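Side-chain contacts in glycosylation Associate Protein 2 (Streptococcus agalactiae serotype V, PDB 6OYC), which probably takes part, in complex with its Gap partners, in the glycosylation and accessory Sec secretion of serine-rich adhesins, and carries an alpha/beta-hydrolase-like domain: residues B[95-98]-B[99-102]; B[116-119]-B[120-123]; B[505-508]-B[509-512]. One frame throughout, in Å; residues are numbered along the deposited sequence.

Contact 1 of 3, residues B[95-98]-B[99-102]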
ATOM      1  N   THR B  95      14.898  27.084   0.649  1.00 42.25           N
ATOM      2  CA  THR B  95      14.766  27.906  -0.547  1.00 42.94           C
ATOM      3  C   THR B  95      15.844  27.509  -1.556  1.00 44.57           C
ATOM      4  O   THR B  95      16.668  26.623  -1.308  1.00 43.08           O
ATOM      5  CB  THR B  95      14.877  29.398  -0.222  1.00 37.71           C
ATOM      6  OG1 THR B  95      16.214  29.678   0.192  1.00 42.98           O
ATOM      7  CG2 THR B  95      13.934  29.807   0.896  1.00 34.43           C
ATOM      8  N   GLY B  96      15.832  28.177  -2.705  1.00 44.01           N
ATOM      9  CA  GLY B  96      16.853  28.009  -3.720  1.00 39.49           C
ATOM     10  C   GLY B  96      16.971  26.576  -4.205  1.00 41.77           C
ATOM     11  O   GLY B  96      15.995  25.828  -4.286  1.00 40.92           O
ATOM     12  N   ILE B  97      18.203  26.187  -4.538  1.00 40.45           N
ATOM     13  CA  ILE B  97      18.434  24.847  -5.050  1.00 44.20           C
ATOM     14  C   ILE B  97      18.297  23.801  -3.954  1.00 42.93           C
ATOM     15  O   ILE B  97      18.045  22.627  -4.258  1.00 41.64           O
ATOM     16  CB  ILE B  97      19.817  24.755  -5.712  1.00 42.73           C
ATOM     17  CG1 ILE B  97      20.888  25.253  -4.738  1.00 39.68           C
ATOM     18  CG2 ILE B  97      19.828  25.544  -7.019  1.00 44.01           C
ATOM     19  CD1 ILE B  97      21.587  24.149  -3.988  1.00 42.03           C
ATOM     20  N   THR B  98      18.492  24.193  -2.690  1.00 39.89           N
ATOM     21  CA  THR B  98      18.205  23.288  -1.586  1.00 40.25           C
ATOM     22  C   THR B  98      16.773  22.794  -1.670  1.00 37.43           C
ATOM     23  O   THR B  98      16.523  21.581  -1.676  1.00 36.14           O
ATOM     24  CB  THR B  98      18.462  23.976  -0.238  1.00 41.90           C
ATOM     25  OG1 THR B  98      19.849  24.343  -0.123  1.00 38.70           O
ATOM     26  CG2 THR B  98      18.082  23.036   0.906  1.00 39.53           C
ATOM     27  N   GLU B  99      15.814  23.722  -1.767  1.00 39.74           N
ATOM     28  CA  GLU B  99      14.420  23.308  -1.863  1.00 43.51           C
ATOM     29  C   GLU B  99      14.180  22.480  -3.119  1.00 43.16           C
ATOM     30  O   GLU B  99      13.417  21.508  -3.088  1.00 43.97           O
ATOM     31  CB  GLU B  99      13.493  24.522  -1.823  1.00 48.83           C
ATOM     32  CG  GLU B  99      12.154  24.314  -2.538  1.00 48.29           C
ATOM     33  CD  GLU B  99      11.200  23.402  -1.767  1.00 66.50           C
ATOM     34  OE1 GLU B  99      11.014  23.608  -0.542  1.00 69.34           O
ATOM     35  OE2 GLU B  99      10.625  22.474  -2.387  1.00 72.22           O
ATOM     36  N   GLU B 100      14.833  22.830  -4.232  1.00 40.48           N
ATOM     37  CA  GLU B 100      14.653  22.035  -5.446  1.00 42.75           C
ATOM     38  C   GLU B 100      15.091  20.604  -5.207  1.00 39.35           C
ATOM     39  O   GLU B 100      14.419  19.653  -5.627  1.00 38.61           O
ATOM     40  CB  GLU B 100      15.456  22.611  -6.612  1.00 43.89           C
ATOM     41  CG  GLU B 100      15.086  24.009  -7.070  1.00 50.34           C
ATOM     42  CD  GLU B 100      16.044  24.534  -8.147  1.00 55.38           C
ATOM     43  OE1 GLU B 100      16.329  25.759  -8.151  1.00 56.12           O
ATOM     44  OE2 GLU B 100      16.506  23.714  -8.978  1.00 54.42           O
ATOM     45  N   PHE B 101      16.230  20.444  -4.544  1.00 37.03           N
ATOM     46  CA  PHE B 101      16.722  19.120  -4.203  1.00 35.83           C
ATOM     47  C   PHE B 101      15.709  18.363  -3.346  1.00 36.13           C
ATOM     48  O   PHE B 101      15.290  17.253  -3.699  1.00 34.75           O
ATOM     49  CB  PHE B 101      18.063  19.259  -3.493  1.00 32.72           C
ATOM     50  CG  PHE B 101      18.771  17.966  -3.301  1.00 35.10           C
ATOM     51  CD1 PHE B 101      19.527  17.426  -4.321  1.00 34.04           C
ATOM     52  CD2 PHE B 101      18.669  17.279  -2.104  1.00 33.73           C
ATOM     53  CE1 PHE B 101      20.184  16.236  -4.160  1.00 33.50           C
ATOM     54  CE2 PHE B 101      19.315  16.075  -1.932  1.00 32.22           C
ATOM     55  CZ  PHE B 101      20.075  15.553  -2.961  1.00 36.91           C
ATOM     56  N   LEU B 102      15.278  18.962  -2.226  1.00 36.36           N
ATOM     57  CA  LEU B 102      14.307  18.293  -1.355  1.00 36.67           C
ATOM     58  C   LEU B 102      13.073  17.862  -2.136  1.00 38.32           C
ATOM     59  O   LEU B 102      12.559  16.750  -1.953  1.00 37.26           O
ATOM     60  CB  LEU B 102      13.906  19.214  -0.202  1.00 32.46           C
ATOM     61  CG  LEU B 102      15.041  19.694   0.710  1.00 38.31           C
ATOM     62  CD1 LEU B 102      14.524  20.643   1.763  1.00 37.45           C
ATOM     63  CD2 LEU B 102      15.794  18.528   1.365  1.00 31.63           C
TER
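I97 and E100 meet obliquely on the outer side of helix 96-104, near its start; this is the crossover helix of a beta-alpha-beta unit that links strands 86-89 and 108-110. The glutamate chain runs extended beyond CG, which lies anti to the carbonyl carbon (chi1 -62°), and this lays it back over the preceding turn. Its CG passes 3.4 Å from the G96 O, and its carboxylate ends beside the I97 branch methyl, with E100 OE1 3.7 Å from I97 CG2. This is a van der Waals contact of a charged group with a methyl, on a part of the helix that is at least partly exposed.

The inner side is different in character. T98 keeps its methyl CG2 anti to the backbone N, which leaves OG1 beside that nitrogen, where it hydrogen-bonds to the backbone N of Y70. F101 swings its ring away from the preceding turn, onto L63, L74 and V86, while L102 rests on L65 and Y88 of the sheet. Backbone bonds join residues four apart along the helix, among them F101 N to I97 O at 2.9 Å. L102 CG sits 3.4 Å from T98 O, the same carbonyl oxygen that accepts the L102 N-H at 3.0 Å.

Contact 2 of 3, residues B[116-119]-B[120-123]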
ATOM      1  N   ASP B 116      17.334  11.099  18.501  1.00 39.50           N
ATOM      2  CA  ASP B 116      17.156   9.691  18.870  1.00 40.59           C
ATOM      3  C   ASP B 116      16.051   9.028  18.066  1.00 38.32           C
ATOM      4  O   ASP B 116      16.193   7.878  17.620  1.00 34.46           O
ATOM      5  CB  ASP B 116      16.817   9.568  20.358  1.00 44.09           C
ATOM      6  CG  ASP B 116      18.035   9.540  21.226  1.00 54.47           C
ATOM      7  OD1 ASP B 116      18.942   8.731  20.940  1.00 58.48           O
ATOM      8  OD2 ASP B 116      18.092  10.327  22.194  1.00 65.67           O
ATOM      9  N   GLN B 117      14.902   9.700  17.958  1.00 37.29           N
ATOM     10  CA  GLN B 117      13.801   9.139  17.182  1.00 38.12           C
ATOM     11  C   GLN B 117      14.262   8.819  15.765  1.00 35.94           C
ATOM     12  O   GLN B 117      14.031   7.710  15.261  1.00 36.46           O
ATOM     13  CB  GLN B 117      12.612  10.104  17.162  1.00 35.96           C
ATOM     14  CG  GLN B 117      11.455   9.605  16.329  1.00 41.57           C
ATOM     15  CD  GLN B 117      10.244  10.548  16.321  1.00 47.98           C
ATOM     16  OE1 GLN B 117       9.125  10.168  16.711  1.00 51.34           O
ATOM     17  NE2 GLN B 117      10.464  11.775  15.882  1.00 44.60           N
ATOM     18  N   LEU B 118      14.953   9.771  15.120  1.00 33.60           N
ATOM     19  CA  LEU B 118      15.348   9.579  13.728  1.00 33.64           C
ATOM     20  C   LEU B 118      16.376   8.467  13.595  1.00 31.65           C
ATOM     21  O   LEU B 118      16.316   7.671  12.652  1.00 29.97           O
ATOM     22  CB  LEU B 118      15.898  10.880  13.136  1.00 30.06           C
ATOM     23  CG  LEU B 118      16.216  10.750  11.639  1.00 30.74           C
ATOM     24  CD1 LEU B 118      14.947  10.371  10.863  1.00 27.25           C
ATOM     25  CD2 LEU B 118      16.865  12.019  11.068  1.00 31.38           C
ATOM     26  N   ILE B 119      17.330   8.401  14.524  1.00 29.18           N
ATOM     27  CA  ILE B 119      18.295   7.307  14.508  1.00 32.58           C
ATOM     28  C   ILE B 119      17.576   5.961  14.599  1.00 34.25           C
ATOM     29  O   ILE B 119      17.868   5.028  13.843  1.00 33.74           O
ATOM     30  CB  ILE B 119      19.308   7.487  15.652  1.00 36.67           C
ATOM     31  CG1 ILE B 119      20.206   8.684  15.343  1.00 31.46           C
ATOM     32  CG2 ILE B 119      20.099   6.172  15.905  1.00 31.86           C
ATOM     33  CD1 ILE B 119      20.792   9.318  16.550  1.00 35.41           C
ATOM     34  N   ARG B 120      16.617   5.848  15.524  1.00 30.18           N
ATOM     35  CA  ARG B 120      15.871   4.601  15.683  1.00 34.71           C
ATOM     36  C   ARG B 120      15.083   4.267  14.420  1.00 32.34           C
ATOM     37  O   ARG B 120      15.030   3.104  14.001  1.00 33.28           O
ATOM     38  CB  ARG B 120      14.932   4.715  16.892  1.00 37.10           C
ATOM     39  CG  ARG B 120      14.423   3.400  17.441  1.00 45.07           C
ATOM     40  CD  ARG B 120      15.580   2.588  18.004  1.00 47.52           C
ATOM     41  NE  ARG B 120      15.173   1.358  18.682  1.00 50.05           N
ATOM     42  CZ  ARG B 120      16.036   0.413  19.058  1.00 48.80           C
ATOM     43  NH1 ARG B 120      17.334   0.565  18.812  1.00 45.57           N
ATOM     44  NH2 ARG B 120      15.606  -0.680  19.668  1.00 43.93           N
ATOM     45  N   GLN B 121      14.465   5.278  13.801  1.00 33.74           N
ATOM     46  CA  GLN B 121      13.717   5.068  12.559  1.00 33.52           C
ATOM     47  C   GLN B 121      14.630   4.609  11.424  1.00 31.40           C
ATOM     48  O   GLN B 121      14.272   3.719  10.647  1.00 28.75           O
ATOM     49  CB  GLN B 121      12.994   6.350  12.153  1.00 32.89           C
ATOM     50  CG  GLN B 121      11.864   6.765  13.078  1.00 34.93           C
ATOM     51  CD  GLN B 121      11.315   8.152  12.719  1.00 38.95           C
ATOM     52  OE1 GLN B 121      12.065   9.114  12.579  1.00 34.30           O
ATOM     53  NE2 GLN B 121      10.009   8.244  12.559  1.00 39.03           N
ATOM     54  N   PHE B 122      15.796   5.237  11.285  1.00 30.09           N
ATOM     55  CA  PHE B 122      16.798   4.724  10.353  1.00 30.38           C
ATOM     56  C   PHE B 122      17.085   3.251  10.647  1.00 32.19           C
ATOM     57  O   PHE B 122      16.982   2.381   9.764  1.00 30.13           O
ATOM     58  CB  PHE B 122      18.092   5.550  10.458  1.00 25.89           C
ATOM     59  CG  PHE B 122      18.034   6.900   9.785  1.00 32.16           C
ATOM     60  CD1 PHE B 122      16.908   7.302   9.064  1.00 32.24           C
ATOM     61  CD2 PHE B 122      19.128   7.765   9.854  1.00 31.47           C
ATOM     62  CE1 PHE B 122      16.879   8.562   8.426  1.00 33.52           C
ATOM     63  CE2 PHE B 122      19.106   9.020   9.233  1.00 28.82           C
ATOM     64  CZ  PHE B 122      17.982   9.419   8.527  1.00 31.36           C
ATOM     65  N   TYR B 123      17.419   2.957  11.910  1.00 28.90           N
ATOM     66  CA  TYR B 123      17.857   1.616  12.290  1.00 33.15           C
ATOM     67  C   TYR B 123      16.827   0.552  11.912  1.00 30.37           C
ATOM     68  O   TYR B 123      17.188  -0.541  11.471  1.00 31.54           O
ATOM     69  CB  TYR B 123      18.129   1.568  13.793  1.00 32.25           C
ATOM     70  CG  TYR B 123      18.947   0.369  14.219  1.00 36.22           C
ATOM     71  CD1 TYR B 123      20.134   0.060  13.568  1.00 35.01           C
ATOM     72  CD2 TYR B 123      18.542  -0.449  15.269  1.00 36.29           C
ATOM     73  CE1 TYR B 123      20.897  -1.013  13.940  1.00 35.71           C
ATOM     74  CE2 TYR B 123      19.314  -1.544  15.655  1.00 39.76           C
ATOM     75  CZ  TYR B 123      20.488  -1.815  14.975  1.00 37.05           C
ATOM     76  OH  TYR B 123      21.272  -2.881  15.314  1.00 39.32           O
TER
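L118 O accepts the N-H of F122 at 2.8 Å in a nearly straight bond (174°), and F122 CG passes 3.4 Å from this acceptor. With CG anti to its own carbonyl carbon (chi1 -76°), F122 turns its ring back toward the preceding turn of helix 115-125, one face to L118. L118 CG stands over that face, 4.0 Å from the centroid and offset toward the rim, a CH-pi contact. The two branch methyls spread along the ring: L118 CD1 lies 3.6 Å from F122 CE1, while CD2 is nearer CZ. Both residues face the parallel sheet, L118 on L64 and F122 on A62, and F87 meets the F122 ring edge-to-face.

One step round the helix, the amides of Q117 and Q121 are stacked with their planes 19° apart, although the side chains cross obliquely. Q121 OE1 lies 3.6 Å from L118 CD1, and the L118 and Q121 side chains cross at about a right angle. In the crystal the Q121 amide bonds outside the helix: NE2 donates to the G264 O, and OE1 bonds a glycerol probably left from crystallisation. L118 thus meets F122 through carbon alone on the side facing the sheet, while its other flank lies against an amide oxygen whose hydrogen bonding is directed away from the helix.

Contact 3 of 3, residues B[505-508]-B[509-512]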
ATOM      1  N   GLN B 505       1.618  -1.502 -24.714  1.00 63.63           N
ATOM      2  CA  GLN B 505       0.627  -0.442 -24.824  1.00 64.95           C
ATOM      3  C   GLN B 505       1.062   0.806 -24.070  1.00 67.87           C
ATOM      4  O   GLN B 505       0.776   1.927 -24.502  1.00 65.86           O
ATOM      5  CB  GLN B 505      -0.716  -0.944 -24.310  1.00 67.82           C
ATOM      6  CG  GLN B 505      -1.890  -0.465 -25.120  1.00 72.01           C
ATOM      7  CD  GLN B 505      -1.811  -0.877 -26.572  1.00 75.99           C
ATOM      8  OE1 GLN B 505      -1.237  -1.916 -26.908  1.00 79.17           O
ATOM      9  NE2 GLN B 505      -2.391  -0.061 -27.445  1.00 75.81           N
ATOM     10  N   TYR B 506       1.775   0.631 -22.955  1.00 66.17           N
ATOM     11  CA  TYR B 506       2.297   1.778 -22.222  1.00 65.83           C
ATOM     12  C   TYR B 506       3.404   2.484 -23.005  1.00 66.94           C
ATOM     13  O   TYR B 506       3.375   3.711 -23.166  1.00 63.13           O
ATOM     14  CB  TYR B 506       2.813   1.332 -20.849  1.00 64.02           C
ATOM     15  CG  TYR B 506       1.960   1.771 -19.677  1.00 60.22           C
ATOM     16  CD1 TYR B 506       1.914   3.102 -19.288  1.00 57.45           C
ATOM     17  CD2 TYR B 506       1.209   0.850 -18.951  1.00 59.34           C
ATOM     18  CE1 TYR B 506       1.135   3.510 -18.210  1.00 57.98           C
ATOM     19  CE2 TYR B 506       0.421   1.250 -17.866  1.00 55.37           C
ATOM     20  CZ  TYR B 506       0.395   2.579 -17.499  1.00 55.34           C
ATOM     21  OH  TYR B 506      -0.374   2.998 -16.431  1.00 50.12           O
ATOM     22  N   ARG B 507       4.401   1.727 -23.482  1.00 66.03           N
ATOM     23  CA  ARG B 507       5.573   2.352 -24.089  1.00 70.75           C
ATOM     24  C   ARG B 507       5.214   3.044 -25.396  1.00 72.53           C
ATOM     25  O   ARG B 507       5.693   4.154 -25.671  1.00 69.40           O
ATOM     26  CB  ARG B 507       6.679   1.315 -24.312  1.00 74.45           C
ATOM     27  CG  ARG B 507       7.779   1.328 -23.250  1.00 79.36           C
ATOM     28  CD  ARG B 507       8.414   2.722 -23.088  1.00 86.04           C
ATOM     29  NE  ARG B 507       9.632   2.676 -22.276  1.00 86.30           N
ATOM     30  CZ  ARG B 507      10.290   3.743 -21.838  1.00 77.86           C
ATOM     31  NH1 ARG B 507       9.855   4.961 -22.127  1.00 76.93           N
ATOM     32  NH2 ARG B 507      11.388   3.589 -21.107  1.00 72.01           N
ATOM     33  N   ARG B 508       4.357   2.416 -26.206  1.00 72.97           N
ATOM     34  CA  ARG B 508       3.923   3.037 -27.451  1.00 73.33           C
ATOM     35  C   ARG B 508       3.065   4.269 -27.202  1.00 69.93           C
ATOM     36  O   ARG B 508       3.019   5.165 -28.050  1.00 71.72           O
ATOM     37  CB  ARG B 508       3.160   2.025 -28.307  1.00 76.34           C
ATOM     38  CG  ARG B 508       1.647   2.127 -28.177  1.00 80.02           C
ATOM     39  CD  ARG B 508       0.924   1.470 -29.341  1.00 88.41           C
ATOM     40  NE  ARG B 508      -0.416   2.026 -29.533  1.00 99.93           N
ATOM     41  CZ  ARG B 508      -0.772   2.767 -30.579  1.00 95.97           C
ATOM     42  NH1 ARG B 508       0.113   3.038 -31.534  1.00 94.11           N
ATOM     43  NH2 ARG B 508      -2.011   3.237 -30.673  1.00 94.13           N
ATOM     44  N   MET B 509       2.404   4.351 -26.056  1.00 67.60           N
ATOM     45  CA  MET B 509       1.595   5.530 -25.792  1.00 67.82           C
ATOM     46  C   MET B 509       2.406   6.672 -25.185  1.00 68.69           C
ATOM     47  O   MET B 509       2.145   7.841 -25.487  1.00 65.79           O
ATOM     48  CB  MET B 509       0.435   5.167 -24.877  1.00 66.18           C
ATOM     49  CG  MET B 509      -0.575   6.276 -24.774  1.00 72.26           C
ATOM     50  SD  MET B 509      -1.315   6.229 -23.158  1.00 84.28           S
ATOM     51  CE  MET B 509      -0.030   7.105 -22.272  1.00 69.30           C
ATOM     52  N   LEU B 510       3.373   6.357 -24.317  1.00 70.11           N
ATOM     53  CA  LEU B 510       4.289   7.389 -23.844  1.00 67.18           C
ATOM     54  C   LEU B 510       5.000   8.066 -25.015  1.00 65.20           C
ATOM     55  O   LEU B 510       5.272   9.271 -24.966  1.00 65.24           O
ATOM     56  CB  LEU B 510       5.302   6.785 -22.863  1.00 66.34           C
ATOM     57  CG  LEU B 510       4.795   6.180 -21.543  1.00 64.67           C
ATOM     58  CD1 LEU B 510       5.937   5.535 -20.803  1.00 60.14           C
ATOM     59  CD2 LEU B 510       4.118   7.208 -20.653  1.00 57.73           C
ATOM     60  N   SER B 511       5.273   7.320 -26.087  1.00 63.31           N
ATOM     61  CA  SER B 511       5.914   7.910 -27.256  1.00 67.69           C
ATOM     62  C   SER B 511       4.942   8.771 -28.050  1.00 65.44           C
ATOM     63  O   SER B 511       5.238   9.929 -28.366  1.00 61.76           O
ATOM     64  CB  SER B 511       6.493   6.820 -28.148  1.00 66.64           C
ATOM     65  OG  SER B 511       7.316   7.403 -29.138  1.00 73.08           O
ATOM     66  N   ASN B 512       3.767   8.221 -28.366  1.00 62.60           N
ATOM     67  CA  ASN B 512       2.831   8.901 -29.253  1.00 60.22           C
ATOM     68  C   ASN B 512       2.312  10.201 -28.653  1.00 62.50           C
ATOM     69  O   ASN B 512       2.166  11.203 -29.363  1.00 63.09           O
ATOM     70  CB  ASN B 512       1.654   7.977 -29.578  1.00 63.82           C
ATOM     71  CG  ASN B 512       2.035   6.838 -30.492  1.00 60.26           C
ATOM     72  OD1 ASN B 512       3.105   6.840 -31.102  1.00 61.02           O
ATOM     73  ND2 ASN B 512       1.161   5.851 -30.590  1.00 64.68           N
TER
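R508 and N512 meet one turn apart on helix 495-514, guanidinium against amide. The R508 chain runs extended from CG to NE and brings its guanidinium to the asparagine, whose amide stands nearly perpendicular to it (planes 84° apart). N512 ND2 lies over one face of the guanidinium, 3.1 Å from R508 NH1; both are donors, so the approach is not a hydrogen bond. The asparagine is anchored through its backbone instead, N512 N donating to R508 O at 3.2 Å.

M509 has weaker backbone support: its N-H is shared between Q505 O and Y506 O in two weak bonds, and M509 CB is 3.3 Å from the Q505 O. With CG anti to the backbone N (chi1 -169°), its bent chain leads away to I366 and A388, on two strands of the mixed sheet of the alpha/beta-hydrolase-like domain. Y506 reaches the same sheet, and its hydroxyl hydrogen-bonds to S368, near the presumed nucleophile elbow.

L510 donates its N-H to Y506 O at 2.9 Å, and L510 CG packs 3.3 Å from Y506 O as well. Farther out, L510 CD1 comes within 4.2 Å of R507 NH1, obliquely to the guanidinium. R507 has its main polar partner in E518, to which NE forms a salt bridge, while L510 turns to P296 and M319.

In the fold
The three contacts come in series along the chain, each within a single helix. Contacts 1 and 2 belong to the N-terminal region with the five-stranded parallel sheet: residues 95-102 lie on helix 96-104 and residues 116-123 on helix 115-125, with strand 108-110 between them in sequence. Contact 1 rests on L63 and L65 and contact 2 on A62 and L64, alternate residues of strand 62-65, so the helices pack on opposite faces of that sheet; the contact centres are about 24 Å apart. Contact 3 holds the C-terminal helix 495-514 to the mixed sheet, its centre about 32 Å from contact 1 and 42 Å from contact 2. The antiparallel sheets lie between these regions in sequence.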